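Local coordinates for protein putative beta-glucosidase (PDB 5WAB) that hydrolyses beta-glucosidic linkages as a family 3 glycoside hydrolase and may also remove terminal alpha-L-arabinopyranosyl units from ginsenosides, at residues V110-N115 and V524-R529; G119-Y124 and N450-S455; Y124-P129 and Y540-G545; A169-R174 and E178-A183; S491-Q496 and T583-V588. All blocks are in the same frame, centred on the assembly; numbering follows the deposited sequence.

Contact 1 (V110-N115 and V524-R529); sequences VNIKRN and VFVGYR
Val526 carries this contact through a single methyl group, CG1, which lies 3.9 Å from Arg114 CA. The same methyl is 4.5 Å from Ile112 CG2, so one branch of the valine bears on the bend of 110-115. Its direction follows from chi1: CG1 is anti to the backbone N (176°), which sends it across to the other segment. A water adds the polar half of the contact, accepting from Gly527 N at 2.8 Å and donating a longer bond to Arg114 O at 3.3 Å. No direct hydrogen bond spans the two segments.

A second shell of bonds surrounds both sides. Lys113 is the centre of an inverse gamma turn, and its extended chain carries NZ away from Val526 to the carbonyls of Cys121 and Tyr124. Arg114 forms a salt bridge through NE with Glu522 and reaches Asn510 O through NH2. Gly527, with a positive phi of 64°, occupies the N-cap position of helix 528-531, and Arg529 N bonds back to Val526 O at 3.2 Å. Because 110-115 belongs to the N-terminal barrel domain and 524-529 to the C-terminal domain, this is an interdomain contact of the family 3 fold, loop packed on helix start.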
# COMPACT_ATOMS: atom_id res chain seq x y z
N VAL A 110 -4.91 1.81 -2.05
CA VAL A 110 -4.32 0.52 -2.40
C VAL A 110 -3.90 0.47 -3.87
O VAL A 110 -3.70 -0.61 -4.41
CB VAL A 110 -5.27 -0.64 -2.05
CG1 VAL A 110 -5.54 -0.68 -0.57
CG2 VAL A 110 -6.59 -0.54 -2.82
N ASN A 111 -3.74 1.62 -4.52
CA ASN A 111 -3.31 1.62 -5.91
C ASN A 111 -1.94 0.99 -6.06
O ASN A 111 -1.05 1.16 -5.22
CB ASN A 111 -3.29 3.04 -6.48
CG ASN A 111 -4.67 3.67 -6.52
OD1 ASN A 111 -4.94 4.64 -5.81
ND2 ASN A 111 -5.54 3.13 -7.35
N ILE A 112 -1.78 0.21 -7.14
CA ILE A 112 -0.51 -0.45 -7.42
C ILE A 112 0.55 0.59 -7.74
O ILE A 112 0.30 1.55 -8.50
CB ILE A 112 -0.69 -1.44 -8.57
CG1 ILE A 112 -1.64 -2.57 -8.16
CG2 ILE A 112 0.65 -1.99 -9.02
CD1 ILE A 112 -1.17 -3.33 -6.93
N LYS A 113 1.74 0.43 -7.16
CA LYS A 113 2.89 1.26 -7.49
C LYS A 113 3.49 0.71 -8.78
O LYS A 113 4.45 -0.07 -8.78
CB LYS A 113 3.89 1.27 -6.35
CG LYS A 113 3.26 1.72 -5.06
CD LYS A 113 4.24 1.83 -3.91
CE LYS A 113 3.46 2.09 -2.63
NZ LYS A 113 4.28 2.31 -1.41
N ARG A 114 2.86 1.08 -9.90
CA ARG A 114 3.34 0.66 -11.21
C ARG A 114 4.76 1.15 -11.45
O ARG A 114 5.62 0.39 -11.91
CB ARG A 114 2.40 1.17 -12.29
CG ARG A 114 2.96 1.11 -13.71
CD ARG A 114 1.91 1.61 -14.69
NE ARG A 114 2.29 1.45 -16.08
CZ ARG A 114 2.60 2.46 -16.89
NH1 ARG A 114 2.54 3.70 -16.43
NH2 ARG A 114 2.95 2.23 -18.14
N ASN A 115 5.01 2.41 -11.13
CA ASN A 115 6.31 3.03 -11.28
C ASN A 115 6.65 3.77 -9.99
O ASN A 115 5.82 4.54 -9.48
CB ASN A 115 6.31 3.99 -12.47
CG ASN A 115 7.67 4.57 -12.75
OD1 ASN A 115 8.21 5.32 -11.94
ND2 ASN A 115 8.24 4.23 -13.90
N VAL A 524 1.01 -7.50 -17.40
CA VAL A 524 1.09 -7.96 -16.01
C VAL A 524 2.51 -7.91 -15.47
O VAL A 524 2.70 -8.16 -14.27
CB VAL A 524 0.52 -9.38 -15.83
CG1 VAL A 524 -0.97 -9.41 -16.18
CG2 VAL A 524 1.31 -10.39 -16.66
N PHE A 525 3.50 -7.58 -16.30
CA PHE A 525 4.91 -7.61 -15.88
C PHE A 525 5.27 -6.27 -15.25
O PHE A 525 5.94 -5.42 -15.84
CB PHE A 525 5.81 -7.97 -17.06
CG PHE A 525 5.58 -9.37 -17.57
CD1 PHE A 525 6.19 -10.45 -16.95
CD2 PHE A 525 4.73 -9.61 -18.63
CE1 PHE A 525 5.98 -11.75 -17.41
CE2 PHE A 525 4.51 -10.90 -19.10
CZ PHE A 525 5.13 -11.97 -18.49
N VAL A 526 4.85 -6.11 -14.01
CA VAL A 526 5.06 -4.90 -13.22
C VAL A 526 6.01 -5.23 -12.09
O VAL A 526 5.83 -6.24 -11.39
CB VAL A 526 3.73 -4.35 -12.69
CG1 VAL A 526 3.97 -3.14 -11.79
CG2 VAL A 526 2.81 -3.99 -13.85
N GLY A 527 7.02 -4.39 -11.90
CA GLY A 527 7.93 -4.58 -10.78
C GLY A 527 8.70 -5.88 -10.89
O GLY A 527 9.16 -6.26 -11.97
N TYR A 528 8.79 -6.59 -9.77
CA TYR A 528 9.57 -7.83 -9.74
C TYR A 528 9.00 -8.89 -10.68
O TYR A 528 9.73 -9.79 -11.09
CB TYR A 528 9.65 -8.39 -8.32
CG TYR A 528 8.38 -9.08 -7.88
CD1 TYR A 528 7.31 -8.34 -7.40
CD2 TYR A 528 8.26 -10.46 -7.94
CE1 TYR A 528 6.14 -8.97 -6.99
CE2 TYR A 528 7.09 -11.10 -7.54
CZ TYR A 528 6.04 -10.34 -7.07
OH TYR A 528 4.87 -10.95 -6.66
N ARG A 529 7.72 -8.78 -11.04
CA ARG A 529 7.16 -9.70 -12.02
C ARG A 529 7.94 -9.65 -13.33
O ARG A 529 8.09 -10.68 -14.00
CB ARG A 529 5.69 -9.38 -12.26
CG ARG A 529 4.78 -9.83 -11.16
CD ARG A 529 3.37 -9.27 -11.33
NE ARG A 529 2.40 -10.02 -10.53
CZ ARG A 529 2.22 -9.85 -9.22
NH1 ARG A 529 2.94 -8.96 -8.56
NH2 ARG A 529 1.32 -10.57 -8.58
O HOH W 1 6.83 -2.12 -13.60

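Contact 2 (G119-Y124 and N450-S455); sequences GRCFEY and NGSVVS
A chi1 of -169° swings Ser452 OG away from its own N and over to Cys121, where it lies 3.4 Å from Cys121 CB. Cys121 SG, anti to its carbonyl carbon, stands 3.8 Å from the same Ser452 OG. Phe122 CG takes the crowded position between its N and carbonyl carbon (chi1 79°), and the ring leads away, so only the residue's base meets Gly451. There Gly451 O lies 3.2 Å from Phe122 CA in a CA-H...O contact. A CB on Gly451 would lie only 3.0 Å from Phe122 CB, a clash; its absence lets the CA atoms of Phe122 and Gly451 come to 4.4 Å.

Ser452 OG also bonds outside the pair, to Pro116 O and Gln496 NE2. Beyond the 3-10 turn, Arg120 and Glu123 form a side-on salt bridge, NE to OE1 at 2.8 Å and NH2 to OE2 at 3.2 Å. Both oxygens lie in the guanidinium plane but are met from about 45° above the carboxylate plane. Lys153 also pairs with OE2, and a glycerol, probably from the crystallisation liquor, bonds to Arg120 NH2. Family 3 active sites lie between these domains, so this meeting of barrel-domain and C-terminal-domain loops is consistent with a place beside that cleft.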
# COMPACT_ATOMS: atom_id res chain seq x y z
N GLY A 119 3.69 10.01 -7.67
CA GLY A 119 3.69 11.00 -6.60
C GLY A 119 2.98 10.55 -5.33
O GLY A 119 3.30 11.03 -4.25
N ARG A 120 2.01 9.64 -5.45
CA ARG A 120 1.25 9.17 -4.29
C ARG A 120 1.76 7.84 -3.72
O ARG A 120 1.08 7.25 -2.88
CB ARG A 120 -0.22 8.99 -4.66
CG ARG A 120 -0.96 10.25 -5.07
CD ARG A 120 -1.21 11.21 -3.92
NE ARG A 120 -2.26 10.77 -3.01
CZ ARG A 120 -3.56 10.76 -3.29
NH1 ARG A 120 -3.99 11.14 -4.49
NH2 ARG A 120 -4.44 10.36 -2.38
N CYS A 121 2.95 7.39 -4.13
CA CYS A 121 3.46 6.11 -3.64
C CYS A 121 3.58 6.07 -2.11
O CYS A 121 3.48 4.99 -1.51
CB CYS A 121 4.81 5.78 -4.29
SG CYS A 121 4.72 5.10 -5.98
N PHE A 122 3.81 7.22 -1.47
CA PHE A 122 3.98 7.25 -0.02
C PHE A 122 2.71 6.82 0.70
O PHE A 122 2.78 6.33 1.84
CB PHE A 122 4.41 8.65 0.44
CG PHE A 122 3.28 9.63 0.52
CD1 PHE A 122 2.81 10.24 -0.62
CD2 PHE A 122 2.71 9.95 1.73
CE1 PHE A 122 1.78 11.15 -0.56
CE2 PHE A 122 1.67 10.86 1.80
CZ PHE A 122 1.21 11.46 0.66
N GLU A 123 1.55 6.98 0.05
CA GLU A 123 0.23 6.71 0.61
C GLU A 123 -0.31 5.34 0.20
O GLU A 123 -1.39 4.95 0.67
CB GLU A 123 -0.72 7.82 0.14
CG GLU A 123 -2.04 8.00 0.86
CD GLU A 123 -2.74 9.28 0.39
OE1 GLU A 123 -2.06 10.10 -0.26
OE2 GLU A 123 -3.96 9.45 0.63
N TYR A 124 0.41 4.60 -0.65
CA TYR A 124 0.01 3.27 -1.10
C TYR A 124 0.92 2.21 -0.49
O TYR A 124 1.89 2.52 0.21
CB TYR A 124 0.02 3.19 -2.63
CG TYR A 124 -0.84 4.24 -3.31
CD1 TYR A 124 -1.96 4.75 -2.68
CD2 TYR A 124 -0.52 4.71 -4.58
CE1 TYR A 124 -2.74 5.71 -3.28
CE2 TYR A 124 -1.30 5.66 -5.20
CZ TYR A 124 -2.41 6.15 -4.54
OH TYR A 124 -3.18 7.10 -5.15
N ASN A 450 12.24 8.87 3.06
CA ASN A 450 11.72 9.05 1.71
C ASN A 450 10.35 8.41 1.60
O ASN A 450 10.09 7.37 2.21
CB ASN A 450 12.68 8.44 0.68
CG ASN A 450 13.17 7.07 1.08
OD1 ASN A 450 13.62 6.86 2.20
ND2 ASN A 450 13.07 6.11 0.16
N GLY A 451 9.46 9.07 0.84
CA GLY A 451 8.13 8.53 0.62
C GLY A 451 8.06 7.42 -0.40
O GLY A 451 7.12 6.61 -0.36
N SER A 452 9.02 7.35 -1.32
CA SER A 452 9.06 6.28 -2.31
C SER A 452 10.52 5.93 -2.59
O SER A 452 11.44 6.56 -2.05
CB SER A 452 8.32 6.68 -3.59
OG SER A 452 8.16 5.55 -4.44
N VAL A 453 10.72 4.92 -3.43
CA VAL A 453 12.04 4.33 -3.63
C VAL A 453 13.05 5.40 -4.02
O VAL A 453 12.81 6.19 -4.94
CB VAL A 453 11.99 3.23 -4.70
CG1 VAL A 453 13.37 2.89 -5.18
CG2 VAL A 453 11.34 1.98 -4.14
N VAL A 454 14.18 5.42 -3.32
CA VAL A 454 15.34 6.18 -3.75
C VAL A 454 16.43 5.20 -4.15
O VAL A 454 16.47 4.06 -3.66
CB VAL A 454 15.84 7.16 -2.67
CG1 VAL A 454 14.75 8.15 -2.29
CG2 VAL A 454 16.35 6.40 -1.45
N SER A 455 17.29 5.63 -5.06
CA SER A 455 18.44 4.82 -5.44
C SER A 455 19.44 4.75 -4.29
O SER A 455 19.63 5.72 -3.55
CB SER A 455 19.10 5.40 -6.67
OG SER A 455 19.34 6.79 -6.49

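Contact 3 (Y124-P129 and Y540-G545); sequences YWSEDP and YPFGFG
Ser126 OG is held by two backbone groups, accepting from Asp128 N at 2.8 Å (N-H...O 167°, nearly straight) and bonding to Ala495 O, and it also touches the Phe542 ring. The bond from Asp128 N closes an ST turn. OG approaches the ring at its edge, near the ring plane, 3.6 Å from Phe542 CE1. Phe542 reaches this place because its CG is anti to the backbone N (chi1 174°), which carries the ring from its turn into the bend of 124-129.

Two acidic residues also border the ring, as does Leu131 of helix 129-144. Asp128 meets it through its methylene, CB lying 3.8 Å from Phe542 CZ. Glu127 and Phe542 run antiparallel alongside each other, the carboxylate turned only 20° from the ring plane and Glu127 OE2 4.1 Å from Phe542 CD1. Both carboxylates are engaged elsewhere: Glu127 takes Thr497 N and Tyr528 N, and Asp128 OD1 takes Arg529 and Tyr528 OH. Replacing Ser126 by an alanine would probably leave Asp128 N and Ala495 O without their shared partner and set the turn free to shift against Phe542.

Phe542 itself sits in a type II beta turn from Pro541 to Phe544, with Gly543 at the positive-phi position. Asp128 OD2 takes Leu131 N, so the contact ends in a classic N-cap of helix 129-144, packed against a C-terminal-domain beta turn.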
# COMPACT_ATOMS: atom_id res chain seq x y z
N TYR A 124 0.41 4.60 -0.65
CA TYR A 124 0.01 3.27 -1.10
C TYR A 124 0.92 2.21 -0.49
O TYR A 124 1.89 2.52 0.21
CB TYR A 124 0.02 3.19 -2.63
CG TYR A 124 -0.84 4.24 -3.31
CD1 TYR A 124 -1.96 4.75 -2.68
CD2 TYR A 124 -0.52 4.71 -4.58
CE1 TYR A 124 -2.74 5.71 -3.28
CE2 TYR A 124 -1.30 5.66 -5.20
CZ TYR A 124 -2.41 6.15 -4.54
OH TYR A 124 -3.18 7.10 -5.15
N TRP A 125 0.63 0.94 -0.78
CA TRP A 125 1.21 -0.17 -0.04
C TRP A 125 2.30 -0.93 -0.79
O TRP A 125 3.39 -1.13 -0.25
CB TRP A 125 0.10 -1.11 0.42
CG TRP A 125 -0.79 -0.47 1.45
CD1 TRP A 125 -1.81 0.39 1.21
CD2 TRP A 125 -0.72 -0.64 2.87
NE1 TRP A 125 -2.39 0.78 2.40
CE2 TRP A 125 -1.74 0.16 3.43
CE3 TRP A 125 0.09 -1.38 3.73
CZ2 TRP A 125 -1.97 0.23 4.80
CZ3 TRP A 125 -0.13 -1.31 5.09
CH2 TRP A 125 -1.15 -0.51 5.62
N SER A 126 2.06 -1.37 -2.03
CA SER A 126 3.05 -2.23 -2.67
C SER A 126 2.93 -2.14 -4.18
O SER A 126 1.99 -1.56 -4.72
CB SER A 126 2.89 -3.70 -2.22
OG SER A 126 3.77 -4.56 -2.92
N GLU A 127 3.93 -2.71 -4.85
CA GLU A 127 3.86 -2.99 -6.28
C GLU A 127 3.16 -4.31 -6.56
O GLU A 127 2.88 -4.60 -7.73
CB GLU A 127 5.27 -3.04 -6.88
CG GLU A 127 6.05 -4.29 -6.48
CD GLU A 127 7.53 -4.22 -6.82
OE1 GLU A 127 8.14 -3.14 -6.68
OE2 GLU A 127 8.09 -5.25 -7.25
N ASP A 128 2.90 -5.11 -5.54
CA ASP A 128 2.31 -6.43 -5.70
C ASP A 128 0.86 -6.42 -5.25
O ASP A 128 0.57 -5.89 -4.17
CB ASP A 128 3.09 -7.47 -4.91
CG ASP A 128 2.51 -8.86 -5.07
OD1 ASP A 128 2.71 -9.44 -6.16
OD2 ASP A 128 1.85 -9.37 -4.14
N PRO A 129 -0.07 -6.97 -6.04
CA PRO A 129 -1.48 -6.91 -5.62
C PRO A 129 -1.80 -7.73 -4.38
O PRO A 129 -2.58 -7.28 -3.53
CB PRO A 129 -2.23 -7.41 -6.86
CG PRO A 129 -1.24 -8.25 -7.59
CD PRO A 129 0.10 -7.61 -7.35
N TYR A 540 17.93 -4.00 -4.58
CA TYR A 540 17.41 -4.81 -3.49
C TYR A 540 16.05 -5.37 -3.93
O TYR A 540 15.18 -4.60 -4.38
CB TYR A 540 17.29 -4.00 -2.20
CG TYR A 540 18.63 -3.45 -1.74
CD1 TYR A 540 19.46 -4.20 -0.92
CD2 TYR A 540 19.07 -2.19 -2.15
CE1 TYR A 540 20.70 -3.70 -0.51
CE2 TYR A 540 20.29 -1.69 -1.75
CZ TYR A 540 21.10 -2.45 -0.93
OH TYR A 540 22.32 -1.95 -0.52
N PRO A 541 15.85 -6.68 -3.82
CA PRO A 541 14.64 -7.29 -4.39
C PRO A 541 13.43 -7.14 -3.49
O PRO A 541 13.52 -6.88 -2.29
CB PRO A 541 15.03 -8.77 -4.52
CG PRO A 541 15.99 -8.98 -3.40
CD PRO A 541 16.76 -7.69 -3.24
N PHE A 542 12.27 -7.32 -4.11
CA PHE A 542 11.00 -7.34 -3.39
C PHE A 542 11.04 -8.39 -2.28
O PHE A 542 11.49 -9.52 -2.49
CB PHE A 542 9.87 -7.63 -4.38
CG PHE A 542 8.53 -7.81 -3.75
CD1 PHE A 542 7.75 -6.71 -3.42
CD2 PHE A 542 8.04 -9.08 -3.49
CE1 PHE A 542 6.51 -6.88 -2.84
CE2 PHE A 542 6.81 -9.26 -2.92
CZ PHE A 542 6.04 -8.16 -2.59
N GLY A 543 10.58 -8.00 -1.09
CA GLY A 543 10.57 -8.89 0.05
C GLY A 543 11.89 -9.06 0.77
O GLY A 543 12.01 -9.95 1.61
N PHE A 544 12.89 -8.22 0.47
CA PHE A 544 14.20 -8.35 1.10
C PHE A 544 14.28 -7.51 2.37
O PHE A 544 13.67 -6.45 2.49
CB PHE A 544 15.31 -7.92 0.14
CG PHE A 544 16.69 -7.90 0.76
CD1 PHE A 544 17.45 -9.05 0.83
CD2 PHE A 544 17.21 -6.73 1.29
CE1 PHE A 544 18.71 -9.04 1.41
CE2 PHE A 544 18.47 -6.71 1.87
CZ PHE A 544 19.22 -7.86 1.93
N GLY A 545 15.06 -8.01 3.33
CA GLY A 545 15.31 -7.29 4.56
C GLY A 545 16.22 -8.05 5.51
O GLY A 545 16.08 -9.26 5.68

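Contact 4 (A169-R174 and E178-A183); sequences ANISQR and EIYFPA
Helix 173-180 of the barrel domain begins here, and the contact is an i to i+4 pairing along it, with both a backbone bond and a salt bridge between Arg174 and Glu178. Glu178 N donates to Arg174 O at 2.8 Å, nearly along the C=O axis. The side chains run side by side in the same direction, and the guanidinium meets the carboxylate side-on, both donors converging on one oxygen: Arg174 NE lies 3.1 Å and NH2 3.3 Å from Glu178 OE2. They come from the same face of the carboxylate, whose plane is turned 43° from the guanidinium. Trp630 N also binds OE2, while Arg174 NH2 goes on to Ala596 O, so the pair ties the helix to the fibronectin-like domain. With an alanine in place of Glu178, Arg174 would probably lose its counter-charge and Trp630 N its acceptor. Beside this pair, Ile171 CG2 lies 4.1 Å from Tyr180 CE2, the two side chains meeting at a slant.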
# COMPACT_ATOMS: atom_id res chain seq x y z
N ALA A 169 -5.84 5.73 -18.58
CA ALA A 169 -4.98 4.57 -18.41
C ALA A 169 -5.54 3.48 -19.31
O ALA A 169 -6.61 2.94 -19.05
CB ALA A 169 -4.93 4.13 -16.95
N ASN A 170 -4.82 3.19 -20.40
CA ASN A 170 -5.22 2.17 -21.36
C ASN A 170 -4.56 0.86 -20.97
O ASN A 170 -3.35 0.69 -21.12
CB ASN A 170 -4.86 2.60 -22.78
CG ASN A 170 -5.58 3.86 -23.21
OD1 ASN A 170 -6.71 4.12 -22.77
ND2 ASN A 170 -4.95 4.67 -24.06
N ILE A 171 -5.37 -0.07 -20.46
CA ILE A 171 -4.89 -1.27 -19.78
C ILE A 171 -5.60 -2.47 -20.37
O ILE A 171 -6.81 -2.42 -20.64
CB ILE A 171 -5.16 -1.19 -18.27
CG1 ILE A 171 -4.73 0.17 -17.71
CG2 ILE A 171 -4.47 -2.33 -17.53
CD1 ILE A 171 -5.07 0.36 -16.26
N SER A 172 -4.86 -3.56 -20.58
CA SER A 172 -5.49 -4.80 -21.01
C SER A 172 -6.31 -5.39 -19.87
O SER A 172 -6.12 -5.08 -18.69
CB SER A 172 -4.44 -5.81 -21.46
OG SER A 172 -3.76 -6.32 -20.33
N GLN A 173 -7.24 -6.28 -20.24
CA GLN A 173 -8.09 -6.92 -19.24
C GLN A 173 -7.28 -7.78 -18.28
O GLN A 173 -7.50 -7.71 -17.06
CB GLN A 173 -9.18 -7.74 -19.93
CG GLN A 173 -10.25 -6.86 -20.54
CD GLN A 173 -10.87 -5.93 -19.50
OE1 GLN A 173 -10.80 -4.71 -19.63
NE2 GLN A 173 -11.48 -6.51 -18.47
N ARG A 174 -6.33 -8.57 -18.79
CA ARG A 174 -5.48 -9.36 -17.90
C ARG A 174 -4.79 -8.49 -16.86
O ARG A 174 -4.78 -8.82 -15.67
CB ARG A 174 -4.44 -10.14 -18.70
CG ARG A 174 -4.89 -11.50 -19.18
CD ARG A 174 -3.70 -12.35 -19.58
NE ARG A 174 -2.86 -12.73 -18.45
CZ ARG A 174 -1.59 -13.13 -18.56
NH1 ARG A 174 -1.02 -13.19 -19.76
NH2 ARG A 174 -0.89 -13.46 -17.49
N GLU A 178 -5.43 -8.97 -12.99
CA GLU A 178 -4.37 -9.59 -12.19
C GLU A 178 -3.54 -8.60 -11.39
O GLU A 178 -2.96 -9.00 -10.37
CB GLU A 178 -3.44 -10.42 -13.08
CG GLU A 178 -4.11 -11.58 -13.81
CD GLU A 178 -3.10 -12.53 -14.44
OE1 GLU A 178 -1.96 -12.59 -13.95
OE2 GLU A 178 -3.45 -13.19 -15.44
N ILE A 179 -3.42 -7.35 -11.83
CA ILE A 179 -2.55 -6.37 -11.18
C ILE A 179 -3.35 -5.33 -10.39
O ILE A 179 -3.16 -5.18 -9.18
CB ILE A 179 -1.61 -5.69 -12.20
CG1 ILE A 179 -0.81 -6.73 -12.99
CG2 ILE A 179 -0.70 -4.70 -11.49
CD1 ILE A 179 0.09 -7.62 -12.16
N TYR A 180 -4.23 -4.60 -11.06
CA TYR A 180 -4.83 -3.40 -10.47
C TYR A 180 -6.14 -3.67 -9.74
O TYR A 180 -6.56 -2.82 -8.94
CB TYR A 180 -5.03 -2.34 -11.56
CG TYR A 180 -3.72 -2.05 -12.27
CD1 TYR A 180 -2.80 -1.17 -11.72
CD2 TYR A 180 -3.38 -2.70 -13.45
CE1 TYR A 180 -1.60 -0.91 -12.33
CE2 TYR A 180 -2.17 -2.45 -14.08
CZ TYR A 180 -1.28 -1.55 -13.51
OH TYR A 180 -0.07 -1.28 -14.11
N PHE A 181 -6.74 -4.83 -9.93
CA PHE A 181 -7.99 -5.18 -9.25
C PHE A 181 -7.80 -6.01 -7.98
O PHE A 181 -8.50 -5.75 -7.00
CB PHE A 181 -8.93 -5.93 -10.21
CG PHE A 181 -9.68 -5.03 -11.16
CD1 PHE A 181 -9.59 -3.65 -11.06
CD2 PHE A 181 -10.45 -5.57 -12.18
CE1 PHE A 181 -10.27 -2.83 -11.93
CE2 PHE A 181 -11.13 -4.75 -13.07
CZ PHE A 181 -11.04 -3.38 -12.94
N PRO A 182 -6.92 -7.03 -7.95
CA PRO A 182 -6.96 -8.01 -6.84
C PRO A 182 -6.91 -7.41 -5.44
O PRO A 182 -7.52 -7.97 -4.52
CB PRO A 182 -5.75 -8.90 -7.12
CG PRO A 182 -5.62 -8.88 -8.57
CD PRO A 182 -5.94 -7.46 -8.97
N ALA A 183 -6.17 -6.31 -5.24
CA ALA A 183 -6.15 -5.68 -3.92
C ALA A 183 -7.52 -5.12 -3.56
O ALA A 183 -7.99 -5.28 -2.43
CB ALA A 183 -5.09 -4.59 -3.87

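Contact 5 (S491-Q496 and T583-V588); sequences SGKLAQ and TVQVYV
The loop 491-496 and the strand 583-588 approach with their closest CA atoms, those of Lys493 and Thr583, 7.7 Å apart, and no direct hydrogen bond joins them. Side chains and water fill the interval. Lys493 CG lies 4.0 Å from Thr583 CB and equally 4.0 Å from Gln585 NE2, so the lysine meets the strand with its aliphatic part. Its chain bends at chi2 (-66°), which turns NZ aside to Gly545 O and to a salt bridge with Glu582. Two waters bridge Ser491 O and Thr583 OG1. Both donate to Ser491 O, the nearer water lying 2.7 Å from that oxygen.

The amide of Gln585 is fixed at both ends. Tyr587 OH donates to Gln585 OE1 at 2.7 Å, and NE2 reaches Gly543 O, which settles the flip of the amide. The chemistry thus implies a hydrated, partly apolar junction between the C-terminal domain and the fibronectin-like domain, where the buried ammonium of Lys493 is probably compensated by Glu582 and the Gly545 carbonyl.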
# COMPACT_ATOMS: atom_id res chain seq x y z
N SER A 491 12.74 -5.65 11.30
CA SER A 491 12.14 -6.81 10.65
C SER A 491 11.45 -6.47 9.34
O SER A 491 10.68 -7.30 8.83
CB SER A 491 11.15 -7.48 11.61
OG SER A 491 10.17 -6.57 12.09
N GLY A 492 11.69 -5.30 8.76
CA GLY A 492 10.97 -4.89 7.58
C GLY A 492 11.48 -5.59 6.33
O GLY A 492 12.68 -5.82 6.16
N LYS A 493 10.54 -5.91 5.45
CA LYS A 493 10.83 -6.46 4.13
C LYS A 493 10.31 -5.49 3.07
O LYS A 493 9.24 -4.90 3.24
CB LYS A 493 10.20 -7.84 3.94
CG LYS A 493 10.58 -8.88 4.99
CD LYS A 493 12.05 -9.26 4.92
CE LYS A 493 12.34 -10.42 5.86
NZ LYS A 493 13.77 -10.84 5.88
N LEU A 494 11.05 -5.36 1.98
CA LEU A 494 10.67 -4.42 0.94
C LEU A 494 9.32 -4.79 0.35
O LEU A 494 9.11 -5.92 -0.10
CB LEU A 494 11.73 -4.38 -0.17
CG LEU A 494 13.04 -3.65 0.13
CD1 LEU A 494 13.94 -3.69 -1.08
CD2 LEU A 494 12.77 -2.21 0.54
N ALA A 495 8.39 -3.83 0.38
CA ALA A 495 7.14 -3.91 -0.36
C ALA A 495 7.26 -3.31 -1.75
O ALA A 495 6.27 -3.24 -2.49
CB ALA A 495 6.03 -3.20 0.42
N GLN A 496 8.48 -2.91 -2.12
CA GLN A 496 8.78 -2.23 -3.37
C GLN A 496 10.17 -2.68 -3.81
O GLN A 496 11.07 -2.84 -2.98
CB GLN A 496 8.75 -0.71 -3.16
CG GLN A 496 8.25 0.14 -4.32
CD GLN A 496 8.01 1.59 -3.91
OE1 GLN A 496 8.10 1.94 -2.73
NE2 GLN A 496 7.71 2.44 -4.88
N THR A 583 9.81 -12.98 8.28
CA THR A 583 8.63 -13.02 7.43
C THR A 583 8.86 -14.04 6.33
O THR A 583 9.58 -13.78 5.36
CB THR A 583 8.32 -11.64 6.85
OG1 THR A 583 8.03 -10.74 7.92
CG2 THR A 583 7.11 -11.72 5.92
N VAL A 584 8.22 -15.20 6.46
CA VAL A 584 8.32 -16.26 5.47
C VAL A 584 7.38 -15.95 4.32
O VAL A 584 6.24 -15.52 4.53
CB VAL A 584 8.00 -17.63 6.10
CG1 VAL A 584 8.07 -18.74 5.05
CG2 VAL A 584 8.95 -17.92 7.25
N GLN A 585 7.86 -16.16 3.09
CA GLN A 585 7.13 -15.78 1.89
C GLN A 585 6.97 -16.99 0.99
O GLN A 585 7.89 -17.80 0.85
CB GLN A 585 7.85 -14.64 1.14
CG GLN A 585 8.24 -13.48 2.06
CD GLN A 585 9.17 -12.47 1.42
OE1 GLN A 585 9.22 -12.32 0.20
NE2 GLN A 585 9.92 -11.75 2.26
N VAL A 586 5.80 -17.12 0.38
CA VAL A 586 5.48 -18.22 -0.52
C VAL A 586 5.20 -17.65 -1.90
O VAL A 586 4.37 -16.74 -2.04
CB VAL A 586 4.28 -19.05 -0.02
CG1 VAL A 586 3.89 -20.10 -1.05
CG2 VAL A 586 4.60 -19.70 1.32
N TYR A 587 5.90 -18.16 -2.90
CA TYR A 587 5.70 -17.79 -4.30
C TYR A 587 5.25 -19.00 -5.09
O TYR A 587 5.57 -20.14 -4.74
CB TYR A 587 6.99 -17.21 -4.90
CG TYR A 587 7.46 -15.93 -4.25
CD1 TYR A 587 8.17 -15.95 -3.06
CD2 TYR A 587 7.21 -14.70 -4.84
CE1 TYR A 587 8.59 -14.79 -2.46
CE2 TYR A 587 7.63 -13.53 -4.25
CZ TYR A 587 8.32 -13.58 -3.06
OH TYR A 587 8.74 -12.41 -2.47
N VAL A 588 4.48 -18.76 -6.15
CA VAL A 588 4.05 -19.82 -7.05
C VAL A 588 4.74 -19.60 -8.39
O VAL A 588 4.56 -18.55 -9.02
CB VAL A 588 2.53 -19.87 -7.21
CG1 VAL A 588 2.15 -20.76 -8.38
CG2 VAL A 588 1.88 -20.37 -5.93
O HOH W 2 8.52 -7.98 7.44
O HOH W 3 10.59 -10.04 9.35

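How the contacts relate
Contacts 1, 2 and 3 draw their first segments from one loop, between strand 102-106 and helix 129-144, and contacts 2 and 3 share Tyr124. Along the chain contact 2 is nested inside contact 1, and contact 4 inside contacts 1, 2 and 3; contact 3 crosses 1, 2 and 5, and contact 1 crosses 5. Contact 4 touches contact 1 where Ile112 packs on Ile179, and contact 3 through Pro129. The centre of contact 5 is 7 Å from that of contact 3 but 22 Å from that of contact 4. Contacts 1 to 3 join the barrel loop to the C-terminal domain, contact 5 joins that domain to the fibronectin-like one, and Arg174 and Glu178 of contact 4 also bond to the latter.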